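Local coordinates for protein chitinase (Paenibacillus sp. FPU-7, PDB 5GZT) that probably cleaves chitin and chitodextrins by random endo-hydrolysis of the beta-1,4 linkages between N-acetylglucosamine units, at residues A942-P947 / S966-D971; A984-S989 / F996-V1001. All blocks are in the same frame, centred on the assembly; numbering follows the deposited sequence.

Contact 1 of 2, residues A942-P947 / S966-D971; sequences ASAAAP and SVMTYD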
# COMPACT_ATOMS: atom_id res chain seq x y z
N ALA B 942 -37.12 -22.46 7.97
CA ALA B 942 -35.86 -22.19 8.67
C ALA B 942 -34.78 -22.30 7.67
O ALA B 942 -34.81 -23.21 6.87
CB ALA B 942 -35.59 -23.20 9.73
N SER B 943 -33.80 -21.40 7.74
CA SER B 943 -32.73 -21.28 6.76
C SER B 943 -31.37 -21.09 7.43
O SER B 943 -31.26 -20.76 8.63
CB SER B 943 -33.06 -20.14 5.78
OG SER B 943 -33.14 -18.88 6.44
N ALA B 944 -30.31 -21.34 6.67
CA ALA B 944 -28.96 -21.42 7.20
C ALA B 944 -28.10 -20.20 6.78
O ALA B 944 -28.44 -19.44 5.85
CB ALA B 944 -28.29 -22.75 6.83
N ALA B 945 -26.99 -20.09 7.47
CA ALA B 945 -26.07 -18.92 7.38
C ALA B 945 -25.02 -19.02 6.30
O ALA B 945 -24.58 -18.00 5.80
CB ALA B 945 -25.41 -18.70 8.73
N ALA B 946 -24.60 -20.23 5.94
CA ALA B 946 -23.43 -20.39 5.12
C ALA B 946 -23.59 -19.96 3.67
O ALA B 946 -24.69 -20.08 3.07
CB ALA B 946 -22.93 -21.83 5.17
N PRO B 947 -22.47 -19.50 3.06
CA PRO B 947 -22.66 -19.12 1.67
C PRO B 947 -23.14 -20.31 0.83
O PRO B 947 -23.81 -20.10 -0.15
CB PRO B 947 -21.27 -18.62 1.21
CG PRO B 947 -20.61 -18.17 2.51
CD PRO B 947 -21.23 -18.98 3.64
N SER B 966 -36.87 -18.00 9.20
CA SER B 966 -36.26 -18.01 10.53
C SER B 966 -34.81 -18.35 10.30
O SER B 966 -34.49 -19.52 9.97
CB SER B 966 -36.96 -19.02 11.44
OG SER B 966 -38.29 -18.61 11.77
N VAL B 967 -33.91 -17.33 10.29
CA VAL B 967 -32.56 -17.56 9.88
C VAL B 967 -31.78 -18.02 11.13
O VAL B 967 -31.80 -17.37 12.22
CB VAL B 967 -31.87 -16.31 9.28
CG1 VAL B 967 -30.48 -16.64 8.69
CG2 VAL B 967 -32.76 -15.71 8.23
N MET B 968 -31.08 -19.14 10.95
CA MET B 968 -30.32 -19.80 12.02
C MET B 968 -28.96 -19.08 12.16
O MET B 968 -27.92 -19.58 11.70
CB MET B 968 -30.20 -21.33 11.69
CG MET B 968 -31.60 -22.00 11.84
SD MET B 968 -31.50 -23.80 11.52
CE MET B 968 -31.23 -23.92 9.78
N THR B 969 -29.00 -17.91 12.80
CA THR B 969 -27.85 -17.02 12.97
C THR B 969 -27.12 -17.53 14.24
O THR B 969 -27.12 -16.89 15.34
CB THR B 969 -28.36 -15.56 13.09
OG1 THR B 969 -29.45 -15.53 14.01
CG2 THR B 969 -28.78 -15.02 11.72
N TYR B 970 -26.60 -18.75 14.10
CA TYR B 970 -25.93 -19.48 15.19
C TYR B 970 -25.23 -20.71 14.62
O TYR B 970 -25.23 -20.88 13.41
CB TYR B 970 -26.83 -19.71 16.38
CG TYR B 970 -28.16 -20.38 16.08
CD1 TYR B 970 -28.23 -21.71 15.62
CD2 TYR B 970 -29.33 -19.72 16.31
CE1 TYR B 970 -29.47 -22.34 15.40
CE2 TYR B 970 -30.56 -20.32 16.05
CZ TYR B 970 -30.62 -21.60 15.60
OH TYR B 970 -31.83 -22.09 15.41
N ASP B 971 -24.52 -21.50 15.43
CA ASP B 971 -23.68 -22.61 14.94
C ASP B 971 -22.67 -22.21 13.91
O ASP B 971 -22.29 -23.04 13.06
CB ASP B 971 -24.53 -23.71 14.29
CG ASP B 971 -25.55 -24.33 15.22
OD1 ASP B 971 -25.31 -24.45 16.42
OD2 ASP B 971 -26.66 -24.70 14.72
O HOH W 1 -27.06 -21.60 9.96
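Met968 arches over the peptide carbonyl of Ser943, and that embrace forms the heart of this contact between two adjacent parallel strands. The Met968 N-H runs nearly straight into Ser943 O, 2.8 Å away, while the side chain of the same residue bends back over the acceptor. CG is anti to the carbonyl carbon (chi1 -70°), and the turn at chi3 (-71°) folds the thioether round, putting CE 3.4 Å from Ser943 O. The methyl thus ends between two small neighbours, 4.3 Å from Ala944 CB and 4.4 Å from Ala942 CB.

One step back, Ser943 N gives its hydrogen to Ser966 O at 3.0 Å, the donor standing 33° out of the plane of that carbonyl. The same oxygen also receives a CA-H...O contact from Ala942. Ser943 points its side chain to the face shared with Val967, where OG lies 3.7 Å from Val967 CG2; its polar partner is the hydroxyl of Tyr1005. Beyond Ser943 and Met968 the two segments part, and a water fills in, accepting from Ala945 N and donating to Met968 O (2.8 Å).

The pairing is that of neighbouring strands in the TIM barrel of family 18 glycosidases. Ala942 and Ser966 face one way, Ser966 meeting Met1112 of strand 1110-1114, whereas Val967 packs on helix 998-1007. Strand 889-893 bonds to the far side of strand 938-943, and strand 1015-1020 to the far side of strand 964-967.

Contact 2 of 2, residues A984-S989 / F996-V1001; sequences ASVYTS and FSADSV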
# COMPACT_ATOMS: atom_id res chain seq x y z
N ALA B 984 -22.43 -17.51 17.59
CA ALA B 984 -23.72 -16.86 17.47
C ALA B 984 -23.68 -15.33 17.53
O ALA B 984 -24.70 -14.68 17.83
CB ALA B 984 -24.61 -17.37 18.57
N SER B 985 -22.54 -14.72 17.22
CA SER B 985 -22.40 -13.27 17.49
C SER B 985 -23.31 -12.42 16.63
O SER B 985 -23.39 -12.63 15.40
CB SER B 985 -20.97 -12.82 17.28
OG SER B 985 -20.51 -13.11 15.98
N VAL B 986 -23.93 -11.42 17.24
CA VAL B 986 -24.78 -10.50 16.52
C VAL B 986 -24.04 -9.58 15.54
O VAL B 986 -24.53 -9.44 14.39
CB VAL B 986 -25.78 -9.80 17.42
CG1 VAL B 986 -25.15 -9.29 18.70
CG2 VAL B 986 -26.52 -8.70 16.68
N TYR B 987 -22.84 -9.07 15.90
CA TYR B 987 -21.93 -8.44 14.94
C TYR B 987 -20.61 -9.18 14.77
O TYR B 987 -20.25 -10.08 15.57
CB TYR B 987 -21.71 -6.94 15.31
CG TYR B 987 -23.00 -6.11 15.44
CD1 TYR B 987 -23.63 -5.48 14.36
CD2 TYR B 987 -23.55 -5.90 16.66
CE1 TYR B 987 -24.81 -4.70 14.53
CE2 TYR B 987 -24.70 -5.17 16.82
CZ TYR B 987 -25.34 -4.58 15.77
OH TYR B 987 -26.55 -3.86 16.07
N THR B 988 -19.96 -8.92 13.65
CA THR B 988 -18.72 -9.61 13.35
C THR B 988 -17.63 -8.88 14.21
O THR B 988 -17.51 -7.63 14.13
CB THR B 988 -18.33 -9.46 11.88
OG1 THR B 988 -19.26 -10.11 11.01
CG2 THR B 988 -16.95 -10.09 11.65
N SER B 989 -16.88 -9.61 15.03
CA SER B 989 -15.82 -8.98 15.88
C SER B 989 -14.82 -8.20 15.04
O SER B 989 -14.38 -8.66 13.96
CB SER B 989 -15.04 -10.05 16.63
OG SER B 989 -14.00 -9.48 17.44
N PHE B 996 -18.51 -14.62 10.51
CA PHE B 996 -19.99 -14.71 10.58
C PHE B 996 -20.58 -13.96 11.71
O PHE B 996 -20.11 -14.01 12.84
CB PHE B 996 -20.44 -16.17 10.80
CG PHE B 996 -20.29 -17.01 9.60
CD1 PHE B 996 -21.27 -17.00 8.61
CD2 PHE B 996 -19.16 -17.85 9.42
CE1 PHE B 996 -21.12 -17.77 7.44
CE2 PHE B 996 -19.03 -18.64 8.28
CZ PHE B 996 -20.01 -18.60 7.29
N SER B 997 -21.63 -13.23 11.40
CA SER B 997 -22.50 -12.72 12.44
C SER B 997 -23.91 -12.65 11.94
O SER B 997 -24.12 -12.71 10.74
CB SER B 997 -22.01 -11.31 12.88
OG SER B 997 -22.00 -10.45 11.79
N ALA B 998 -24.84 -12.36 12.82
CA ALA B 998 -26.20 -12.06 12.40
C ALA B 998 -26.20 -10.95 11.37
O ALA B 998 -26.90 -11.02 10.37
CB ALA B 998 -27.07 -11.68 13.57
N ASP B 999 -25.45 -9.88 11.64
CA ASP B 999 -25.34 -8.72 10.76
C ASP B 999 -24.87 -9.15 9.42
O ASP B 999 -25.50 -8.78 8.40
CB ASP B 999 -24.40 -7.64 11.41
CG ASP B 999 -24.28 -6.40 10.58
OD1 ASP B 999 -25.32 -5.86 10.16
OD2 ASP B 999 -23.14 -6.02 10.25
N SER B 1000 -23.76 -9.90 9.35
CA SER B 1000 -23.21 -10.27 8.06
C SER B 1000 -24.14 -11.21 7.32
O SER B 1000 -24.36 -11.03 6.10
CB SER B 1000 -21.84 -10.94 8.14
OG SER B 1000 -21.89 -12.25 8.67
N VAL B 1001 -24.74 -12.15 8.05
CA VAL B 1001 -25.67 -13.12 7.38
C VAL B 1001 -26.94 -12.47 6.85
O VAL B 1001 -27.35 -12.61 5.68
CB VAL B 1001 -26.02 -14.25 8.37
CG1 VAL B 1001 -27.04 -15.18 7.75
CG2 VAL B 1001 -24.81 -15.03 8.69
O HOH W 2 -20.92 -7.01 11.44
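Ser997 OG donates to Thr988 OG1 at 2.9 Å, tying the segment 984-989 to the capping box that Ser997 and Ser1000 form at the start of helix 998-1007. The capping bonds are reciprocal: Ser1000 N donates to Ser997 OG at 3.1 Å, and Ser997 N to Ser1000 OG at 2.9 Å. One Ser997 hydroxyl thus serves both as cap and as donor to the loop, and Thr988 OG1 is also bonded to Asp995 O. With an alanine here in place of Ser997, Ser1000 N would probably lose its capping acceptor and Thr988 OG1 this donor, leaving the loop less firmly held to the helix start.

Backbone bonds hold the two segments together. Ala998 N reaches Ser985 O at 3.0 Å, in the carbonyl plane, and Asp999 N reaches Val986 O at 2.9 Å, so two first-turn amides find acceptors in the loop.

Apolar contact is slighter: Val986 CG2 sits 4.3 Å from Ala998 CB, and Tyr987 CD1 meets Asp999 CB at 3.7 Å, ring and carboxylate planes 54° apart. Asp999 OD1 bonds to the hydroxyl of Tyr1102, while a water donates to Asp999 OD2 at 2.7 Å and accepts from Thr988 N.

Overall arrangement
Strand 964-967 and helix 998-1007 follow each other in the second family 18 barrel; contact 1 joins that strand to its neighbour 938-943, and contact 2 fastens the start of the helix. Their centres are 11 Å apart and they touch directly: Val1001 CG2 lies 3.7 Å from Ala945 CB, Val1001 CG1 lies 3.9 Å from Val967 CG1, and the Phe996 ring brings CZ to 3.9 Å from Pro947 CD. Contact 1 sits where the strands run out into loops, the end of the barrel at which this family keeps its active site; Met968 to Asp971 are probably near the chitin cleft, as in relatives.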